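PrgA (Enterococcus faecalis, PDB 6Z9K) provides surface exclusion that protects the enterococcal cell against unwanted conjugation, extending far outside the cell; this piece is its metal-binding CAP domain. Local coordinates at residues 39-50 against 168-177; 14-24 against 83-91. All coordinates share one frame; numbering follows the deposited sequence.

Contact 1: residues 39-50 against 168-177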
loop_
_atom_site.group_PDB
_atom_site.type_symbol
_atom_site.label_atom_id
_atom_site.label_comp_id
_atom_site.label_asym_id
_atom_site.label_seq_id
_atom_site.Cartn_x
_atom_site.Cartn_y
_atom_site.Cartn_z
ATOM N N GLU A 39 14.465 -13.012 4.801
ATOM C CA GLU A 39 13.659 -12.072 5.605
ATOM C C GLU A 39 14.595 -11.269 6.511
ATOM O O GLU A 39 14.413 -10.030 6.623
ATOM C CB GLU A 39 12.565 -12.825 6.338
ATOM C CG GLU A 39 11.589 -13.473 5.401
ATOM C CD GLU A 39 10.328 -14.011 6.034
ATOM O OE1 GLU A 39 10.332 -14.181 7.290
ATOM O OE2 GLU A 39 9.419 -14.327 5.278
ATOM N N LYS A 40 15.597 -11.902 7.102
ATOM C CA LYS A 40 16.508 -11.172 8.009
ATOM C C LYS A 40 17.277 -10.108 7.210
ATOM O O LYS A 40 17.357 -8.919 7.663
ATOM C CB LYS A 40 17.447 -12.137 8.707
ATOM C CG LYS A 40 18.429 -11.478 9.655
ATOM C CD LYS A 40 19.406 -12.482 10.197
ATOM C CE LYS A 40 20.478 -11.852 11.067
ATOM N NZ LYS A 40 20.015 -11.911 12.475
ATOM N N THR A 41 17.737 -10.471 6.022
ATOM C CA THR A 41 18.512 -9.577 5.123
ATOM C C THR A 41 17.588 -8.405 4.742
ATOM O O THR A 41 17.965 -7.220 4.807
ATOM C CB THR A 41 18.958 -10.309 3.849
ATOM O OG1 THR A 41 19.871 -11.321 4.271
ATOM C CG2 THR A 41 19.622 -9.406 2.836
ATOM N N ALA A 42 16.420 -8.724 4.225
ATOM C CA ALA A 42 15.537 -7.700 3.663
ATOM C C ALA A 42 15.086 -6.734 4.770
ATOM O O ALA A 42 14.958 -5.537 4.493
ATOM C CB ALA A 42 14.346 -8.336 3.039
ATOM N N LEU A 43 14.755 -7.223 5.961
ATOM C CA LEU A 43 14.303 -6.288 7.042
ATOM C C LEU A 43 15.457 -5.368 7.466
ATOM O O LEU A 43 15.241 -4.150 7.619
ATOM C CB LEU A 43 13.771 -7.090 8.223
ATOM C CG LEU A 43 12.443 -7.800 7.966
ATOM C CD1 LEU A 43 12.133 -8.792 9.063
ATOM C CD2 LEU A 43 11.291 -6.817 7.814
ATOM N N GLU A 44 16.671 -5.914 7.581
ATOM C CA GLU A 44 17.876 -5.114 7.887
ATOM C C GLU A 44 18.094 -4.029 6.822
ATOM O O GLU A 44 18.355 -2.892 7.186
ATOM C CB GLU A 44 19.082 -6.050 8.010
ATOM C CG GLU A 44 20.419 -5.328 8.133
ATOM C CD GLU A 44 20.587 -4.454 9.367
ATOM O OE1 GLU A 44 19.781 -4.622 10.312
ATOM O OE2 GLU A 44 21.562 -3.624 9.402
ATOM N N MET A 45 18.020 -4.384 5.546
ATOM C CA MET A 45 18.391 -3.510 4.414
ATOM C C MET A 45 17.292 -2.457 4.190
ATOM O O MET A 45 17.534 -1.511 3.438
ATOM C CB MET A 45 18.615 -4.343 3.144
ATOM C CG MET A 45 19.871 -5.201 3.233
ATOM S SD MET A 45 21.367 -4.157 3.353
ATOM C CE MET A 45 21.943 -4.544 5.000
ATOM N N ASN A 46 16.136 -2.603 4.849
ATOM C CA ASN A 46 15.014 -1.643 4.717
ATOM C C ASN A 46 14.597 -1.051 6.064
ATOM O O ASN A 46 13.465 -0.520 6.151
ATOM C CB ASN A 46 13.834 -2.339 4.050
ATOM C CG ASN A 46 14.103 -2.604 2.591
ATOM O OD1 ASN A 46 14.157 -1.669 1.794
ATOM N ND2 ASN A 46 14.314 -3.876 2.251
ATOM N N LYS A 47 15.446 -1.070 7.076
ATOM C CA LYS A 47 15.015 -0.619 8.426
ATOM C C LYS A 47 14.962 0.908 8.513
ATOM O O LYS A 47 14.179 1.384 9.357
ATOM C CB LYS A 47 15.902 -1.244 9.504
ATOM C CG LYS A 47 17.301 -0.688 9.599
ATOM C CD LYS A 47 18.135 -1.283 10.707
ATOM C CE LYS A 47 19.354 -0.438 11.035
ATOM N NZ LYS A 47 20.270 -1.216 11.908
ATOM N N ASN A 48 15.762 1.623 7.727
ATOM C CA ASN A 48 15.936 3.094 7.812
ATOM C C ASN A 48 15.003 3.713 6.788
ATOM O O ASN A 48 15.059 3.317 5.655
ATOM C CB ASN A 48 17.378 3.535 7.592
ATOM C CG ASN A 48 18.287 2.957 8.662
ATOM O OD1 ASN A 48 19.099 2.073 8.396
ATOM N ND2 ASN A 48 18.054 3.348 9.901
ATOM N N PHE A 49 14.110 4.591 7.205
ATOM C CA PHE A 49 13.297 5.412 6.271
ATOM C C PHE A 49 14.184 6.443 5.591
ATOM O O PHE A 49 14.712 7.359 6.250
ATOM C CB PHE A 49 12.162 6.094 7.012
ATOM C CG PHE A 49 11.198 6.794 6.096
ATOM C CD1 PHE A 49 10.523 6.103 5.112
ATOM C CD2 PHE A 49 10.932 8.137 6.257
ATOM C CE1 PHE A 49 9.630 6.745 4.267
ATOM C CE2 PHE A 49 10.028 8.772 5.426
ATOM C CZ PHE A 49 9.393 8.077 4.429
ATOM N N PRO A 50 14.379 6.344 4.261
ATOM C CA PRO A 50 15.248 7.268 3.548
ATOM C C PRO A 50 14.644 8.674 3.578
ATOM O O PRO A 50 13.492 8.818 3.212
ATOM C CB PRO A 50 15.313 6.700 2.138
ATOM C CG PRO A 50 14.894 5.297 2.313
ATOM C CD PRO A 50 13.821 5.329 3.370
ATOM N N ARG A 168 5.647 2.965 4.008
ATOM C CA ARG A 168 6.791 2.167 3.529
ATOM C C ARG A 168 7.032 1.015 4.512
ATOM O O ARG A 168 7.353 -0.072 4.056
ATOM C CB ARG A 168 8.028 3.040 3.369
ATOM C CG ARG A 168 9.169 2.277 2.707
ATOM C CD ARG A 168 10.430 3.137 2.712
ATOM N NE ARG A 168 11.531 2.515 1.984
ATOM C CZ ARG A 168 12.434 1.683 2.488
ATOM N NH1 ARG A 168 12.436 1.349 3.747
ATOM N NH2 ARG A 168 13.397 1.204 1.715
ATOM N N LYS A 169 6.950 1.232 5.813
ATOM C CA LYS A 169 7.205 0.196 6.843
ATOM C C LYS A 169 6.172 -0.910 6.646
ATOM O O LYS A 169 6.519 -2.089 6.714
ATOM C CB LYS A 169 7.125 0.781 8.264
ATOM C CG LYS A 169 7.565 -0.213 9.325
ATOM C CD LYS A 169 7.670 0.436 10.675
ATOM C CE LYS A 169 7.650 -0.579 11.802
ATOM N NZ LYS A 169 7.375 0.073 13.125
ATOM N N MET A 170 4.914 -0.531 6.427
ATOM C CA MET A 170 3.840 -1.514 6.154
ATOM C C MET A 170 4.167 -2.357 4.924
ATOM O O MET A 170 4.052 -3.591 4.988
ATOM C CB MET A 170 2.495 -0.790 5.990
ATOM C CG MET A 170 1.381 -1.705 5.615
ATOM S SD MET A 170 -0.097 -0.742 5.237
ATOM C CE MET A 170 0.496 0.885 5.648
ATOM N N LEU A 171 4.600 -1.753 3.825
ATOM C CA LEU A 171 4.930 -2.557 2.627
ATOM C C LEU A 171 6.110 -3.468 2.925
ATOM O O LEU A 171 6.086 -4.601 2.471
ATOM C CB LEU A 171 5.230 -1.626 1.443
ATOM C CG LEU A 171 4.032 -0.842 0.896
ATOM C CD1 LEU A 171 4.476 0.186 -0.139
ATOM C CD2 LEU A 171 2.974 -1.782 0.339
ATOM N N VAL A 172 7.129 -2.972 3.620
ATOM C CA VAL A 172 8.344 -3.777 3.942
ATOM C C VAL A 172 7.884 -4.987 4.738
ATOM O O VAL A 172 8.351 -6.102 4.473
ATOM C CB VAL A 172 9.389 -2.927 4.667
ATOM C CG1 VAL A 172 10.448 -3.718 5.361
ATOM C CG2 VAL A 172 9.998 -1.905 3.716
ATOM N N ASN A 173 7.013 -4.762 5.699
ATOM C CA ASN A 173 6.567 -5.850 6.596
ATOM C C ASN A 173 5.717 -6.855 5.830
ATOM O O ASN A 173 5.849 -8.077 6.148
ATOM C CB ASN A 173 5.830 -5.273 7.808
ATOM C CG ASN A 173 6.774 -4.697 8.837
ATOM O OD1 ASN A 173 7.995 -4.909 8.801
ATOM N ND2 ASN A 173 6.172 -3.957 9.769
ATOM N N MET A 174 4.927 -6.411 4.875
ATOM C CA MET A 174 4.081 -7.314 4.102
ATOM C C MET A 174 4.923 -8.085 3.081
ATOM O O MET A 174 4.633 -9.243 2.860
ATOM C CB MET A 174 2.959 -6.562 3.417
ATOM C CG MET A 174 1.914 -6.115 4.424
ATOM S SD MET A 174 0.596 -5.155 3.612
ATOM C CE MET A 174 -0.567 -5.060 4.967
ATOM N N LEU A 175 5.937 -7.451 2.490
ATOM C CA LEU A 175 6.778 -8.158 1.485
ATOM C C LEU A 175 7.765 -9.112 2.166
ATOM O O LEU A 175 8.094 -10.119 1.522
ATOM C CB LEU A 175 7.533 -7.124 0.660
ATOM C CG LEU A 175 6.657 -6.231 -0.183
ATOM C CD1 LEU A 175 7.482 -5.098 -0.780
ATOM C CD2 LEU A 175 5.996 -6.991 -1.295
ATOM N N PHE A 176 8.285 -8.817 3.353
ATOM C CA PHE A 176 9.436 -9.570 3.908
ATOM C C PHE A 176 9.199 -10.167 5.291
ATOM O O PHE A 176 10.123 -10.816 5.787
ATOM C CB PHE A 176 10.691 -8.695 3.939
ATOM C CG PHE A 176 10.978 -7.991 2.660
ATOM C CD1 PHE A 176 11.141 -8.697 1.466
ATOM C CD2 PHE A 176 11.199 -6.630 2.658
ATOM C CE1 PHE A 176 11.416 -8.022 0.288
ATOM C CE2 PHE A 176 11.464 -5.971 1.480
ATOM C CZ PHE A 176 11.599 -6.657 0.297
ATOM N N ASP A 177 8.045 -9.925 5.933
ATOM C CA ASP A 177 7.854 -10.421 7.311
ATOM C C ASP A 177 6.420 -10.877 7.480
ATOM O O ASP A 177 5.869 -10.661 8.562
ATOM C CB ASP A 177 8.271 -9.372 8.333
ATOM C CG ASP A 177 8.412 -9.956 9.710
ATOM O OD1 ASP A 177 8.668 -11.182 9.796
ATOM O OD2 ASP A 177 8.267 -9.179 10.658
HETATM O O HOH W 1 7.851 -13.687 8.476
HETATM O O HOH W 2 11.032 -12.544 9.527
#

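Contact 2: residues 14-24 against 83-91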
loop_
_atom_site.group_PDB
_atom_site.type_symbol
_atom_site.label_atom_id
_atom_site.label_comp_id
_atom_site.label_asym_id
_atom_site.label_seq_id
_atom_site.Cartn_x
_atom_site.Cartn_y
_atom_site.Cartn_z
ATOM N N LYS A 14 13.103 6.341 -1.732
ATOM C CA LYS A 14 12.355 5.475 -0.776
ATOM C C LYS A 14 12.091 4.087 -1.355
ATOM O O LYS A 14 11.401 3.323 -0.721
ATOM C CB LYS A 14 11.076 6.202 -0.370
ATOM C CG LYS A 14 11.348 7.292 0.657
ATOM C CD LYS A 14 10.289 8.296 0.754
ATOM C CE LYS A 14 10.668 9.534 1.552
ATOM N NZ LYS A 14 11.860 10.225 1.009
ATOM N N GLY A 15 12.709 3.750 -2.481
ATOM C CA GLY A 15 12.543 2.427 -3.098
ATOM C C GLY A 15 12.865 1.324 -2.106
ATOM O O GLY A 15 13.809 1.455 -1.285
ATOM N N ILE A 16 12.105 0.254 -2.180
ATOM C CA ILE A 16 12.317 -0.919 -1.315
ATOM C C ILE A 16 13.496 -1.712 -1.850
ATOM O O ILE A 16 13.544 -2.031 -3.067
ATOM C CB ILE A 16 11.020 -1.733 -1.185
ATOM C CG1 ILE A 16 9.952 -0.853 -0.526
ATOM C CG2 ILE A 16 11.266 -2.996 -0.376
ATOM C CD1 ILE A 16 8.589 -1.380 -0.737
ATOM N N ASN A 17 14.393 -2.066 -0.971
ATOM C CA ASN A 17 15.617 -2.797 -1.402
ATOM C C ASN A 17 15.331 -4.295 -1.422
ATOM O O ASN A 17 14.957 -4.847 -0.368
ATOM C CB ASN A 17 16.760 -2.484 -0.456
ATOM C CG ASN A 17 17.071 -1.004 -0.429
ATOM O OD1 ASN A 17 17.312 -0.429 -1.493
ATOM N ND2 ASN A 17 17.008 -0.393 0.750
ATOM N N LEU A 18 15.419 -4.931 -2.589
ATOM C CA LEU A 18 15.029 -6.346 -2.673
ATOM C C LEU A 18 16.241 -7.182 -2.337
ATOM O O LEU A 18 17.364 -6.929 -2.778
ATOM C CB LEU A 18 14.487 -6.725 -4.048
ATOM C CG LEU A 18 13.272 -5.929 -4.493
ATOM C CD1 LEU A 18 12.769 -6.441 -5.830
ATOM C CD2 LEU A 18 12.178 -5.956 -3.455
ATOM N N PRO A 19 16.027 -8.262 -1.579
ATOM C CA PRO A 19 17.107 -9.192 -1.250
ATOM C C PRO A 19 17.317 -10.189 -2.374
ATOM O O PRO A 19 16.426 -10.406 -3.211
ATOM C CB PRO A 19 16.536 -9.926 -0.036
ATOM C CG PRO A 19 15.063 -9.967 -0.308
ATOM C CD PRO A 19 14.752 -8.621 -0.937
ATOM N N PRO A 20 18.481 -10.862 -2.416
ATOM C CA PRO A 20 18.651 -11.979 -3.335
ATOM C C PRO A 20 17.614 -13.069 -3.111
ATOM O O PRO A 20 17.174 -13.272 -1.965
ATOM C CB PRO A 20 20.065 -12.503 -3.014
ATOM C CG PRO A 20 20.751 -11.359 -2.313
ATOM C CD PRO A 20 19.632 -10.681 -1.529
ATOM N N LYS A 21 17.183 -13.698 -4.200
ATOM C CA LYS A 21 16.221 -14.820 -4.219
ATOM C C LYS A 21 14.811 -14.362 -3.923
ATOM O O LYS A 21 13.928 -15.200 -3.856
ATOM C CB LYS A 21 16.603 -15.938 -3.245
ATOM C CG LYS A 21 18.018 -16.417 -3.434
ATOM C CD LYS A 21 18.255 -17.638 -2.610
ATOM C CE LYS A 21 19.713 -17.937 -2.491
ATOM N NZ LYS A 21 19.984 -19.119 -1.641
ATOM N N PHE A 22 14.530 -13.071 -3.984
ATOM C CA PHE A 22 13.144 -12.596 -3.822
ATOM C C PHE A 22 12.281 -13.008 -5.010
ATOM O O PHE A 22 12.758 -13.021 -6.147
ATOM C CB PHE A 22 13.115 -11.085 -3.615
ATOM C CG PHE A 22 11.748 -10.581 -3.189
ATOM C CD1 PHE A 22 11.210 -10.940 -1.962
ATOM C CD2 PHE A 22 10.994 -9.752 -4.002
ATOM C CE1 PHE A 22 9.977 -10.449 -1.546
ATOM C CE2 PHE A 22 9.727 -9.330 -3.614
ATOM C CZ PHE A 22 9.256 -9.642 -2.374
ATOM N N SER A 23 11.031 -13.378 -4.728
ATOM C CA SER A 23 9.998 -13.683 -5.741
ATOM C C SER A 23 8.644 -13.552 -5.070
ATOM O O SER A 23 8.617 -13.451 -3.834
ATOM C CB SER A 23 10.165 -15.060 -6.319
ATOM O OG SER A 23 9.859 -16.032 -5.339
ATOM N N ALA A 24 7.591 -13.486 -5.868
ATOM C CA ALA A 24 6.226 -13.295 -5.357
ATOM C C ALA A 24 5.797 -14.534 -4.552
ATOM O O ALA A 24 4.847 -14.406 -3.778
ATOM C CB ALA A 24 5.305 -13.015 -6.516
ATOM N N LEU A 83 5.945 3.030 -4.906
ATOM C CA LEU A 83 6.798 2.063 -4.193
ATOM C C LEU A 83 6.460 0.638 -4.632
ATOM O O LEU A 83 7.407 -0.170 -4.865
ATOM C CB LEU A 83 6.598 2.181 -2.679
ATOM C CG LEU A 83 7.026 3.515 -2.096
ATOM C CD1 LEU A 83 6.825 3.509 -0.560
ATOM C CD2 LEU A 83 8.443 3.869 -2.457
ATOM N N LEU A 84 5.191 0.296 -4.696
ATOM C CA LEU A 84 4.804 -1.082 -5.030
ATOM C C LEU A 84 5.132 -1.396 -6.493
ATOM O O LEU A 84 5.589 -2.518 -6.774
ATOM C CB LEU A 84 3.334 -1.299 -4.696
ATOM C CG LEU A 84 2.846 -2.716 -4.894
ATOM C CD1 LEU A 84 3.665 -3.739 -4.084
ATOM C CD2 LEU A 84 1.362 -2.806 -4.517
ATOM N N ASN A 85 4.892 -0.470 -7.389
ATOM C CA ASN A 85 5.162 -0.678 -8.835
ATOM C C ASN A 85 6.666 -0.886 -9.043
ATOM O O ASN A 85 7.033 -1.627 -9.971
ATOM C CB ASN A 85 4.699 0.464 -9.722
ATOM C CG ASN A 85 3.239 0.359 -10.095
ATOM O OD1 ASN A 85 2.689 -0.743 -9.977
ATOM N ND2 ASN A 85 2.681 1.449 -10.645
ATOM N N ASP A 86 7.506 -0.255 -8.247
ATOM C CA ASP A 86 8.971 -0.431 -8.382
ATOM C C ASP A 86 9.267 -1.926 -8.177
ATOM O O ASP A 86 10.018 -2.503 -8.956
ATOM C CB ASP A 86 9.681 0.537 -7.455
ATOM C CG ASP A 86 11.193 0.397 -7.424
ATOM O OD1 ASP A 86 11.781 0.624 -8.467
ATOM O OD2 ASP A 86 11.748 0.059 -6.352
ATOM N N VAL A 87 8.700 -2.540 -7.150
ATOM C CA VAL A 87 8.923 -3.969 -6.854
ATOM C C VAL A 87 8.262 -4.781 -7.963
ATOM O O VAL A 87 8.851 -5.699 -8.521
ATOM C CB VAL A 87 8.342 -4.301 -5.477
ATOM C CG1 VAL A 87 8.394 -5.767 -5.161
ATOM C CG2 VAL A 87 9.045 -3.496 -4.411
ATOM N N ARG A 88 7.013 -4.455 -8.303
ATOM C CA ARG A 88 6.258 -5.264 -9.296
ATOM C C ARG A 88 6.994 -5.249 -10.642
ATOM O O ARG A 88 7.108 -6.341 -11.276
ATOM C CB ARG A 88 4.836 -4.728 -9.413
ATOM C CG ARG A 88 4.002 -5.099 -8.201
ATOM C CD ARG A 88 2.575 -4.620 -8.290
ATOM N NE ARG A 88 1.804 -5.235 -9.370
ATOM C CZ ARG A 88 1.068 -6.328 -9.287
ATOM N NH1 ARG A 88 0.831 -6.933 -8.132
ATOM N NH2 ARG A 88 0.536 -6.813 -10.389
ATOM N N LYS A 89 7.521 -4.099 -11.068
ATOM C CA LYS A 89 8.224 -3.990 -12.354
ATOM C C LYS A 89 9.491 -4.870 -12.280
ATOM O O LYS A 89 9.795 -5.603 -13.279
ATOM C CB LYS A 89 8.586 -2.539 -12.669
ATOM C CG LYS A 89 9.236 -2.379 -14.042
ATOM C CD LYS A 89 9.383 -0.946 -14.414
ATOM C CE LYS A 89 9.731 -0.793 -15.879
ATOM N NZ LYS A 89 10.107 0.613 -16.179
ATOM N N LYS A 90 10.187 -4.895 -11.160
ATOM C CA LYS A 90 11.429 -5.721 -11.095
ATOM C C LYS A 90 11.056 -7.192 -11.265
ATOM O O LYS A 90 11.870 -7.936 -11.836
ATOM C CB LYS A 90 12.170 -5.487 -9.787
ATOM C CG LYS A 90 12.856 -4.125 -9.770
ATOM C CD LYS A 90 13.466 -3.769 -8.451
ATOM C CE LYS A 90 14.251 -2.462 -8.507
ATOM N NZ LYS A 90 14.812 -2.154 -7.161
ATOM N N LEU A 91 9.860 -7.579 -10.825
ATOM C CA LEU A 91 9.406 -8.993 -10.870
ATOM C C LEU A 91 8.611 -9.268 -12.155
ATOM O O LEU A 91 8.143 -10.402 -12.324
ATOM C CB LEU A 91 8.601 -9.343 -9.609
ATOM C CG LEU A 91 9.348 -9.371 -8.286
ATOM C CD1 LEU A 91 8.434 -9.735 -7.137
ATOM C CD2 LEU A 91 10.542 -10.305 -8.317
HETATM O O HOH W 3 10.170 0.249 -4.182
HETATM O O HOH W 4 12.541 -2.175 -5.469
HETATM O O HOH W 5 16.355 -3.689 -5.027
#

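Contact 1: residues 39-50 against 168-177
R168 reaches from helix 160-176 to the turn that ends helix 32-45, opening an antiparallel helix pair of the CAP domain whose short axes run 10.0 Å apart at 171°. Its chain runs extended from CG to NE, with CG anti to the backbone N (chi1 -173°), which carries the guanidinium up to N46. There NH1 donates to N46 O at 3.2 Å, in the guanidinium plane but from above the carbonyl plane, while NH2 bonds weakly to N46 OD1, which also accepts from N17 N. NE to K14 O and NH2 to G15 O bring the guanidinium's bonds to four. P50 CD sits over one guanidinium face, toward its rim, and R168 CD lies at the edge of the F49 ring. One turn on, both V172 methyls sit 3.9 Å from N46 CB, and CG1 also meets L43 CD2. N173 OD1 brushes the same leucine methyl, while ND2 bonds to Y150 OH. F176 turns one ring face to A42, whose CB stands 3.6 Å from the centroid in a CH-pi contact; L175 CB covers the opposite face. N46 ND2 lies nearby, donating to A42 O at 2.9 Å. F176 O, buried without a polar partner, meets E39 CG at 3.1 Å. D177 packs CB and CG on L43, and OD2 forms a salt bridge with R180. E39 OE2 bonds to Y26 OH, while two waters each donate to both D177 OD1 and E39 OE1, carboxylate oxygens 4.2 Å apart.

Contact 2: residues 14-24 against 83-91
V87 is the apolar centre here, where an extended N-terminal segment without regular structure lies along the last turns of helix 70-90 in the CAP domain. With CG1 anti to its backbone N (chi1 174°), V87 divides its methyls: CG2 faces I16 CB at 4.2 Å, CG1 faces F22 CE2, and L18 CD2 touches both. L18 sends its other methyl, CD1, onto the aliphatic chain of K90, 3.8 Å from CD. F22 CG is anti to the backbone N (chi1 -169°), which turns the ring toward V87 and L91 after the type II turn from P19 to F22; L91 CD1 meets F22 CE2 at 3.8 Å, the two side chains crossing at about a right angle. L83 CD2 rests against the K14 carbonyl. No direct hydrogen bond joins the segments, and water does that work. One water accepts from I16 N at 2.8 Å and donates to L83 O and D86 OD2; a second links I16 O, D86 OD2 and K90 NZ; a third joins L18 N to K90 NZ. The extended K90 chain carries NZ to the second and third waters and to a salt bridge with E240. Beyond this layer, I16 and L18 lean on F176 of helix 160-176, P19 touches L38 and A42 of helix 32-45, and F22 touches L186 of helix 184-189.

Starting at the N terminus, 14-24 comes first and lies along 83-91, so contact 2 closes a loop of 58 residues that includes helix 32-45. Segment 39-50 falls inside that loop, but its partner 168-177 comes well after 83-91; contact 1 therefore closes a longer loop of 117 residues, and the two cross rather than nest. Their centres are 11 Å apart and they touch: N17 N meets N46 OD1 at 2.8 Å, and the F22 ring stands edge-to-face to F176. The N-terminal segment thus lies where helices 32-45, 70-90 and 160-176 come together, tying the two contacts into one packed side of the domain.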